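Local coordinates for protein ectoine dioxygenase (Sphingopyxis alaskensis, PDB 4MHR) that catalyses the iron(II)- and 2-oxoglutarate-dependent hydroxylation of L-ectoine to 5-hydroxyectoine, a compatible solute that protects cells against osmotic stress, at residues Lys141-Phe155 and Cys249-Pro263. Sequence-based numbering, arbitrary orientation.
Sequences KPGFKGREFYWHSDF and CNLMHGSNGNITPFP
An antiparallel strand pair, 149-152 with 253-255, sets H152 and H253 side by side on one face of the sheet and so carries the two iron-binding histidines of this cupin fold. Two backbone bonds tie them: H152 N to H253 O and H253 N to H152 O, both 3.0 Å. F149 and S255 form the next hydrogen-bonded pair, and a beta bulge between the two pairs shifts the register by one. D154, at the start of helix 154-162, completes the facial triad of two histidines and one carboxylate. No metal is bound in this apo form; a water hydrogen-bonds to H152 NE2, D154 OD1 and H253 NE2, donating to the aspartate, and probably sits near the metal position. The imidazoles meet obliquely, planes at 55°. H152 NE2 lies 3.3 Å from H253 NE2, without a hydrogen bond. Each ring's rotation is held by a bond from ND1 near the ring plane: H152 ND1 donates to Y150 O (2.9 Å), and H253 ND1 to L251 O, almost straight at 169°. Chi1 of H152 (58°) sets CG between its backbone N and carbonyl carbon, which brings the end of the ring close to H253. Replacing H152 with alanine would probably cost the site one iron ligand and leave Y150 O without its ring donor. S153 is the N-cap of the helix; its OG accepts a weak bond from F155 N and donates to N250 OD1 (2.7 Å). K141, which binds 2-oxoglutarate, donates from NZ to N256 O (3.0 Å). With both ND1 atoms donating, each NE2 is left to the shared water, consistent with rings already set to receive iron.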
ATOM      1  N   LYS A 141       4.180  -7.413  12.625  1.00 38.91           N
ATOM      2  CA  LYS A 141       5.618  -7.738  12.515  1.00 39.82           C
ATOM      3  C   LYS A 141       6.083  -7.693  13.976  1.00 38.75           C
ATOM      4  O   LYS A 141       6.102  -6.596  14.586  1.00 34.16           O
ATOM      5  CB  LYS A 141       6.343  -6.686  11.679  1.00 42.14           C
ATOM      6  CG  LYS A 141       7.867  -6.601  11.844  1.00 49.90           C
ATOM      7  CD  LYS A 141       8.429  -5.249  11.394  1.00 57.48           C
ATOM      8  CE  LYS A 141       9.766  -5.392  10.693  1.00 54.86           C
ATOM      9  NZ  LYS A 141       9.937  -4.314   9.669  1.00 53.98           N
ATOM     10  N   PRO A 142       6.359  -8.862  14.559  1.00 35.07           N
ATOM     11  CA  PRO A 142       6.714  -8.853  15.979  1.00 38.73           C
ATOM     12  C   PRO A 142       8.034  -8.157  16.283  1.00 29.66           C
ATOM     13  O   PRO A 142       8.887  -8.014  15.432  1.00 33.82           O
ATOM     14  CB  PRO A 142       6.893 -10.338  16.297  1.00 36.79           C
ATOM     15  CG  PRO A 142       7.395 -10.906  14.994  1.00 40.25           C
ATOM     16  CD  PRO A 142       6.547 -10.207  13.971  1.00 40.18           C
ATOM     17  N   GLY A 143       8.178  -7.800  17.533  1.00 34.16           N
ATOM     18  CA  GLY A 143       9.457  -7.405  18.078  1.00 39.61           C
ATOM     19  C   GLY A 143      10.434  -8.552  18.051  1.00 37.17           C
ATOM     20  O   GLY A 143      10.026  -9.712  17.875  1.00 33.91           O
ATOM     21  N   PHE A 144      11.716  -8.209  18.196  1.00 34.48           N
ATOM     22  CA  PHE A 144      12.853  -9.144  18.410  1.00 33.01           C
ATOM     23  C   PHE A 144      13.254  -9.957  17.218  1.00 34.57           C
ATOM     24  O   PHE A 144      14.464 -10.058  16.890  1.00 36.56           O
ATOM     25  CB  PHE A 144      12.597 -10.087  19.561  1.00 29.84           C
ATOM     26  CG  PHE A 144      12.303  -9.414  20.823  1.00 34.88           C
ATOM     27  CD1 PHE A 144      13.340  -8.795  21.550  1.00 33.77           C
ATOM     28  CD2 PHE A 144      11.036  -9.476  21.364  1.00 34.04           C
ATOM     29  CE1 PHE A 144      13.059  -8.195  22.763  1.00 39.30           C
ATOM     30  CE2 PHE A 144      10.764  -8.854  22.572  1.00 39.12           C
ATOM     31  CZ  PHE A 144      11.775  -8.244  23.282  1.00 38.87           C
ATOM     32  N   LYS A 145      12.277 -10.561  16.567  1.00 35.14           N
ATOM     33  CA  LYS A 145      12.615 -11.314  15.336  1.00 41.69           C
ATOM     34  C   LYS A 145      11.881 -10.840  14.064  1.00 44.14           C
ATOM     35  O   LYS A 145      11.722 -11.617  13.075  1.00 38.48           O
ATOM     36  CB  LYS A 145      12.423 -12.828  15.578  1.00 48.67           C
ATOM     37  CG  LYS A 145      13.641 -13.477  16.280  1.00 61.21           C
ATOM     38  CD  LYS A 145      13.465 -13.516  17.812  1.00 70.08           C
ATOM     39  CE  LYS A 145      14.740 -13.688  18.686  1.00 65.87           C
ATOM     40  NZ  LYS A 145      14.395 -13.573  20.165  1.00 51.32           N
ATOM     41  N   GLY A 146      11.458  -9.568  14.086  1.00 39.77           N
ATOM     42  CA  GLY A 146      10.985  -8.891  12.873  1.00 36.68           C
ATOM     43  C   GLY A 146      11.874  -9.030  11.640  1.00 33.20           C
ATOM     44  O   GLY A 146      13.051  -8.596  11.599  1.00 32.89           O
ATOM     45  N   ARG A 147      11.271  -9.503  10.559  1.00 34.21           N
ATOM     46  CA  ARG A 147      11.980  -9.683   9.285  1.00 37.41           C
ATOM     47  C   ARG A 147      11.925  -8.438   8.381  1.00 32.01           C
ATOM     48  O   ARG A 147      11.012  -7.569   8.487  1.00 31.08           O
ATOM     49  CB  ARG A 147      11.318 -10.827   8.533  1.00 47.88           C
ATOM     50  CG  ARG A 147      11.204 -12.132   9.311  1.00 59.38           C
ATOM     51  CD  ARG A 147      12.544 -12.830   9.380  1.00 71.21           C
ATOM     52  NE  ARG A 147      13.263 -12.698   8.114  1.00 87.41           N
ATOM     53  CZ  ARG A 147      14.515 -13.102   7.913  1.00 90.44           C
ATOM     54  NH1 ARG A 147      15.197 -13.718   8.876  1.00 84.68           N
ATOM     55  NH2 ARG A 147      15.066 -12.912   6.719  1.00 91.61           N
ATOM     56  N   GLU A 148      12.937  -8.314   7.565  1.00 31.02           N
ATOM     57  CA  GLU A 148      12.993  -7.293   6.555  1.00 35.60           C
ATOM     58  C   GLU A 148      12.018  -7.599   5.364  1.00 40.17           C
ATOM     59  O   GLU A 148      11.570  -8.720   5.195  1.00 35.64           O
ATOM     60  CB  GLU A 148      14.397  -7.128   6.049  1.00 33.79           C
ATOM     61  CG  GLU A 148      14.878  -8.095   5.024  1.00 41.69           C
ATOM     62  CD  GLU A 148      14.935  -9.533   5.539  1.00 48.93           C
ATOM     63  OE1 GLU A 148      14.972  -9.811   6.785  1.00 46.90           O
ATOM     64  OE2 GLU A 148      14.931 -10.386   4.647  1.00 53.17           O
ATOM     65  N   PHE A 149      11.647  -6.549   4.628  1.00 38.86           N
ATOM     66  CA  PHE A 149      10.898  -6.655   3.385  1.00 37.12           C
ATOM     67  C   PHE A 149      11.691  -5.965   2.331  1.00 31.20           C
ATOM     68  O   PHE A 149      11.893  -4.708   2.357  1.00 32.66           O
ATOM     69  CB  PHE A 149       9.463  -6.124   3.622  1.00 44.14           C
ATOM     70  CG  PHE A 149       8.708  -7.036   4.528  1.00 59.37           C
ATOM     71  CD1 PHE A 149       8.495  -8.389   4.130  1.00 72.82           C
ATOM     72  CD2 PHE A 149       8.371  -6.666   5.834  1.00 71.18           C
ATOM     73  CE1 PHE A 149       7.900  -9.311   4.995  1.00 71.27           C
ATOM     74  CE2 PHE A 149       7.755  -7.589   6.699  1.00 74.03           C
ATOM     75  CZ  PHE A 149       7.519  -8.902   6.275  1.00 77.24           C
ATOM     76  N   TYR A 150      12.201  -6.746   1.395  1.00 23.75           N
ATOM     77  CA  TYR A 150      13.197  -6.196   0.492  1.00 29.44           C
ATOM     78  C   TYR A 150      12.468  -5.245  -0.530  1.00 27.74           C
ATOM     79  O   TYR A 150      11.302  -5.386  -0.756  1.00 28.95           O
ATOM     80  CB  TYR A 150      13.919  -7.292  -0.255  1.00 29.69           C
ATOM     81  CG  TYR A 150      15.143  -6.834  -0.954  1.00 33.35           C
ATOM     82  CD1 TYR A 150      16.322  -6.519  -0.239  1.00 34.17           C
ATOM     83  CD2 TYR A 150      15.175  -6.707  -2.357  1.00 32.84           C
ATOM     84  CE1 TYR A 150      17.469  -6.135  -0.925  1.00 31.38           C
ATOM     85  CE2 TYR A 150      16.306  -6.263  -3.013  1.00 30.46           C
ATOM     86  CZ  TYR A 150      17.468  -6.017  -2.295  1.00 32.71           C
ATOM     87  OH  TYR A 150      18.596  -5.615  -3.009  1.00 33.71           O
ATOM     88  N   TRP A 151      13.211  -4.305  -1.066  1.00 26.58           N
ATOM     89  CA  TRP A 151      12.765  -3.311  -2.041  1.00 31.21           C
ATOM     90  C   TRP A 151      11.920  -3.906  -3.160  1.00 34.59           C
ATOM     91  O   TRP A 151      12.333  -4.880  -3.806  1.00 32.06           O
ATOM     92  CB  TRP A 151      13.979  -2.657  -2.687  1.00 27.17           C
ATOM     93  CG  TRP A 151      14.870  -1.946  -1.731  1.00 27.47           C
ATOM     94  CD1 TRP A 151      16.112  -2.335  -1.344  1.00 32.78           C
ATOM     95  CD2 TRP A 151      14.606  -0.712  -1.036  1.00 29.24           C
ATOM     96  NE1 TRP A 151      16.645  -1.455  -0.440  1.00 32.75           N
ATOM     97  CE2 TRP A 151      15.764  -0.415  -0.259  1.00 30.94           C
ATOM     98  CE3 TRP A 151      13.527   0.213  -1.030  1.00 27.89           C
ATOM     99  CZ2 TRP A 151      15.853   0.739   0.581  1.00 29.62           C
ATOM    100  CZ3 TRP A 151      13.624   1.371  -0.210  1.00 28.01           C
ATOM    101  CH2 TRP A 151      14.796   1.619   0.579  1.00 31.40           C
ATOM    102  N   HIS A 152      10.779  -3.264  -3.410  1.00 29.61           N
ATOM    103  CA  HIS A 152       9.976  -3.562  -4.579  1.00 30.99           C
ATOM    104  C   HIS A 152       9.028  -2.375  -4.847  1.00 28.81           C
ATOM    105  O   HIS A 152       8.793  -1.470  -3.979  1.00 26.12           O
ATOM    106  CB  HIS A 152       9.139  -4.856  -4.353  1.00 33.06           C
ATOM    107  CG  HIS A 152       8.229  -4.756  -3.161  1.00 36.82           C
ATOM    108  ND1 HIS A 152       8.718  -4.623  -1.869  1.00 39.48           N
ATOM    109  CD2 HIS A 152       6.881  -4.635  -3.065  1.00 40.80           C
ATOM    110  CE1 HIS A 152       7.710  -4.487  -1.017  1.00 38.24           C
ATOM    111  NE2 HIS A 152       6.584  -4.491  -1.716  1.00 46.29           N
ATOM    112  N   SER A 153       8.554  -2.392  -6.080  1.00 27.12           N
ATOM    113  CA  SER A 153       7.450  -1.587  -6.552  1.00 26.99           C
ATOM    114  C   SER A 153       6.237  -2.499  -6.607  1.00 24.51           C
ATOM    115  O   SER A 153       6.218  -3.443  -7.344  1.00 23.21           O
ATOM    116  CB  SER A 153       7.720  -1.093  -7.958  1.00 26.29           C
ATOM    117  OG  SER A 153       6.443  -0.646  -8.547  1.00 25.87           O
ATOM    118  N   ASP A 154       5.211  -2.214  -5.868  1.00 25.43           N
ATOM    119  CA  ASP A 154       3.983  -3.002  -5.977  1.00 25.13           C
ATOM    120  C   ASP A 154       3.465  -3.068  -7.395  1.00 25.16           C
ATOM    121  O   ASP A 154       2.960  -4.114  -7.820  1.00 27.08           O
ATOM    122  CB  ASP A 154       2.884  -2.367  -5.119  1.00 25.67           C
ATOM    123  CG  ASP A 154       3.182  -2.448  -3.610  1.00 33.47           C
ATOM    124  OD1 ASP A 154       3.832  -3.411  -3.174  1.00 31.83           O
ATOM    125  OD2 ASP A 154       2.723  -1.553  -2.884  1.00 30.46           O
ATOM    126  N   PHE A 155       3.613  -1.971  -8.157  1.00 25.70           N
ATOM    127  CA  PHE A 155       2.996  -1.933  -9.463  1.00 26.51           C
ATOM    128  C   PHE A 155       3.614  -2.974 -10.377  1.00 27.51           C
ATOM    129  O   PHE A 155       2.944  -3.546 -11.229  1.00 26.42           O
ATOM    130  CB  PHE A 155       3.032  -0.552 -10.062  1.00 27.41           C
ATOM    131  CG  PHE A 155       2.573  -0.535 -11.510  1.00 25.16           C
ATOM    132  CD1 PHE A 155       1.208  -0.618 -11.796  1.00 23.16           C
ATOM    133  CD2 PHE A 155       3.520  -0.505 -12.558  1.00 23.99           C
ATOM    134  CE1 PHE A 155       0.772  -0.643 -13.107  1.00 25.06           C
ATOM    135  CE2 PHE A 155       3.088  -0.525 -13.884  1.00 27.27           C
ATOM    136  CZ  PHE A 155       1.702  -0.621 -14.140  1.00 26.17           C
ATOM    137  N   CYS A 249       1.366   3.500  -6.334  1.00 24.96           N
ATOM    138  CA  CYS A 249       1.603   2.115  -6.670  1.00 22.05           C
ATOM    139  C   CYS A 249       3.002   1.737  -7.153  1.00 20.93           C
ATOM    140  O   CYS A 249       3.456   0.633  -6.864  1.00 23.30           O
ATOM    141  CB  CYS A 249       0.594   1.645  -7.734  1.00 24.59           C
ATOM    142  SG  CYS A 249       0.741   2.459  -9.325  1.00 25.79           S
ATOM    143  N   ASN A 250       3.714   2.671  -7.784  1.00 20.82           N
ATOM    144  CA  ASN A 250       4.999   2.383  -8.324  1.00 21.63           C
ATOM    145  C   ASN A 250       6.185   2.919  -7.487  1.00 19.77           C
ATOM    146  O   ASN A 250       7.313   2.944  -7.967  1.00 22.32           O
ATOM    147  CB  ASN A 250       5.084   2.902  -9.748  1.00 19.25           C
ATOM    148  CG  ASN A 250       6.365   2.425 -10.465  1.00 21.42           C
ATOM    149  OD1 ASN A 250       6.696   1.234 -10.503  1.00 27.00           O
ATOM    150  ND2 ASN A 250       7.068   3.358 -11.018  1.00 20.57           N
ATOM    151  N   LEU A 251       5.928   3.411  -6.286  1.00 21.14           N
ATOM    152  CA  LEU A 251       7.006   3.906  -5.474  1.00 20.54           C
ATOM    153  C   LEU A 251       7.876   2.754  -4.893  1.00 21.50           C
ATOM    154  O   LEU A 251       7.375   1.729  -4.382  1.00 24.87           O
ATOM    155  CB  LEU A 251       6.464   4.702  -4.298  1.00 24.62           C
ATOM    156  CG  LEU A 251       7.488   5.463  -3.422  1.00 23.08           C
ATOM    157  CD1 LEU A 251       8.195   6.530  -4.249  1.00 23.56           C
ATOM    158  CD2 LEU A 251       6.800   5.991  -2.198  1.00 25.73           C
ATOM    159  N   MET A 252       9.166   2.911  -4.992  1.00 22.20           N
ATOM    160  CA  MET A 252      10.139   1.834  -4.555  1.00 22.87           C
ATOM    161  C   MET A 252      10.261   1.893  -3.059  1.00 25.12           C
ATOM    162  O   MET A 252      10.598   2.942  -2.488  1.00 24.17           O
ATOM    163  CB  MET A 252      11.532   2.059  -5.176  1.00 22.30           C
ATOM    164  CG  MET A 252      12.504   0.852  -5.060  1.00 23.27           C
ATOM    165  SD  MET A 252      11.861  -0.705  -5.762  1.00 25.33           S
ATOM    166  CE  MET A 252      11.982  -0.324  -7.459  1.00 29.03           C
ATOM    167  N   HIS A 253       9.940   0.784  -2.396  1.00 25.02           N
ATOM    168  CA  HIS A 253       9.897   0.811  -0.965  1.00 26.11           C
ATOM    169  C   HIS A 253      10.252  -0.540  -0.346  1.00 27.49           C
ATOM    170  O   HIS A 253      10.251  -1.642  -0.999  1.00 27.16           O
ATOM    171  CB  HIS A 253       8.489   1.274  -0.474  1.00 28.15           C
ATOM    172  CG  HIS A 253       7.423   0.260  -0.713  1.00 29.45           C
ATOM    173  ND1 HIS A 253       6.886   0.038  -1.960  1.00 33.39           N
ATOM    174  CD2 HIS A 253       6.893  -0.687   0.088  1.00 33.36           C
ATOM    175  CE1 HIS A 253       5.980  -0.915  -1.888  1.00 35.15           C
ATOM    176  NE2 HIS A 253       5.974  -1.389  -0.667  1.00 34.17           N
ATOM    177  N   GLY A 254      10.482  -0.496   0.942  1.00 28.09           N
ATOM    178  CA  GLY A 254      10.896  -1.731   1.704  1.00 27.63           C
ATOM    179  C   GLY A 254      11.133  -1.416   3.169  1.00 29.67           C
ATOM    180  O   GLY A 254      10.864  -0.290   3.575  1.00 27.28           O
ATOM    181  N   SER A 255      11.523  -2.419   3.982  1.00 25.83           N
ATOM    182  CA  SER A 255      11.843  -2.150   5.397  1.00 31.61           C
ATOM    183  C   SER A 255      12.931  -3.037   5.881  1.00 31.90           C
ATOM    184  O   SER A 255      13.125  -4.185   5.344  1.00 27.39           O
ATOM    185  CB  SER A 255      10.601  -2.275   6.305  1.00 34.94           C
ATOM    186  OG  SER A 255      10.025  -3.535   6.131  1.00 41.63           O
ATOM    187  N   ASN A 256      13.720  -2.496   6.840  1.00 29.81           N
ATOM    188  CA  ASN A 256      14.706  -3.331   7.552  1.00 28.56           C
ATOM    189  C   ASN A 256      13.972  -4.217   8.515  1.00 28.96           C
ATOM    190  O   ASN A 256      12.749  -4.052   8.780  1.00 35.19           O
ATOM    191  CB  ASN A 256      15.726  -2.500   8.306  1.00 33.03           C
ATOM    192  CG  ASN A 256      16.681  -1.762   7.384  1.00 33.09           C
ATOM    193  OD1 ASN A 256      16.841  -0.533   7.451  1.00 38.07           O
ATOM    194  ND2 ASN A 256      17.302  -2.492   6.509  1.00 29.26           N
ATOM    195  N   GLY A 257      14.669  -5.208   9.071  1.00 30.32           N
ATOM    196  CA  GLY A 257      14.039  -5.999  10.104  1.00 30.17           C
ATOM    197  C   GLY A 257      13.919  -5.245  11.441  1.00 34.86           C
ATOM    198  O   GLY A 257      14.173  -4.078  11.520  1.00 33.78           O
ATOM    199  N   ASN A 258      13.519  -5.945  12.504  1.00 34.21           N
ATOM    200  CA  ASN A 258      13.230  -5.306  13.783  1.00 33.40           C
ATOM    201  C   ASN A 258      13.671  -6.242  14.926  1.00 32.49           C
ATOM    202  O   ASN A 258      13.037  -7.291  15.204  1.00 32.85           O
ATOM    203  CB  ASN A 258      11.729  -4.964  13.868  1.00 32.78           C
ATOM    204  CG  ASN A 258      11.327  -4.385  15.202  1.00 33.97           C
ATOM    205  OD1 ASN A 258      12.121  -3.680  15.849  1.00 32.29           O
ATOM    206  ND2 ASN A 258      10.080  -4.662  15.630  1.00 29.52           N
ATOM    207  N   ILE A 259      14.771  -5.874  15.576  1.00 32.46           N
ATOM    208  CA  ILE A 259      15.244  -6.568  16.779  1.00 29.75           C
ATOM    209  C   ILE A 259      14.700  -5.877  18.000  1.00 32.41           C
ATOM    210  O   ILE A 259      14.834  -6.398  19.088  1.00 30.92           O
ATOM    211  CB  ILE A 259      16.791  -6.688  16.841  1.00 34.56           C
ATOM    212  CG1 ILE A 259      17.513  -5.310  16.959  1.00 31.58           C
ATOM    213  CG2 ILE A 259      17.308  -7.487  15.642  1.00 33.30           C
ATOM    214  CD1 ILE A 259      18.887  -5.395  17.637  1.00 32.92           C
ATOM    215  N   THR A 260      14.070  -4.715  17.837  1.00 31.14           N
ATOM    216  CA  THR A 260      13.491  -4.073  19.017  1.00 30.25           C
ATOM    217  C   THR A 260      12.352  -4.834  19.636  1.00 37.03           C
ATOM    218  O   THR A 260      11.684  -5.640  18.964  1.00 28.86           O
ATOM    219  CB  THR A 260      13.034  -2.620  18.827  1.00 30.02           C
ATOM    220  OG1 THR A 260      11.721  -2.538  18.275  1.00 28.03           O
ATOM    221  CG2 THR A 260      14.072  -1.795  17.964  1.00 28.30           C
ATOM    222  N   PRO A 261      12.116  -4.581  20.928  1.00 32.72           N
ATOM    223  CA  PRO A 261      10.941  -5.185  21.520  1.00 39.11           C
ATOM    224  C   PRO A 261       9.634  -4.601  20.980  1.00 35.02           C
ATOM    225  O   PRO A 261       8.605  -5.023  21.380  1.00 38.24           O
ATOM    226  CB  PRO A 261      11.069  -4.812  23.016  1.00 38.79           C
ATOM    227  CG  PRO A 261      12.553  -4.555  23.210  1.00 40.88           C
ATOM    228  CD  PRO A 261      12.879  -3.812  21.925  1.00 39.36           C
ATOM    229  N   PHE A 262       9.654  -3.622  20.112  1.00 33.26           N
ATOM    230  CA  PHE A 262       8.420  -2.884  19.817  1.00 33.93           C
ATOM    231  C   PHE A 262       7.847  -3.362  18.470  1.00 36.08           C
ATOM    232  O   PHE A 262       8.509  -3.174  17.443  1.00 31.80           O
ATOM    233  CB  PHE A 262       8.722  -1.390  19.704  1.00 37.17           C
ATOM    234  CG  PHE A 262       9.353  -0.799  20.942  1.00 42.35           C
ATOM    235  CD1 PHE A 262       8.780  -0.993  22.208  1.00 50.95           C
ATOM    236  CD2 PHE A 262      10.532  -0.091  20.858  1.00 48.02           C
ATOM    237  CE1 PHE A 262       9.381  -0.460  23.346  1.00 55.27           C
ATOM    238  CE2 PHE A 262      11.134   0.440  21.994  1.00 47.68           C
ATOM    239  CZ  PHE A 262      10.569   0.263  23.226  1.00 48.00           C
ATOM    240  N   PRO A 263       6.626  -3.953  18.462  1.00 34.80           N
ATOM    241  CA  PRO A 263       6.002  -4.528  17.263  1.00 36.17           C
ATOM    242  C   PRO A 263       5.588  -3.441  16.271  1.00 38.07           C
ATOM    243  O   PRO A 263       5.483  -2.285  16.617  1.00 39.72           O
ATOM    244  CB  PRO A 263       4.750  -5.183  17.810  1.00 38.33           C
ATOM    245  CG  PRO A 263       4.343  -4.237  18.905  1.00 41.08           C
ATOM    246  CD  PRO A 263       5.669  -3.929  19.571  1.00 39.43           C
TER
HETATM  247  O   HOH W   1       4.021  -3.744  -0.558  1.00 52.84           O
HETATM  248  O   HOH W   2       4.931   0.359  -4.573  1.00 24.31           O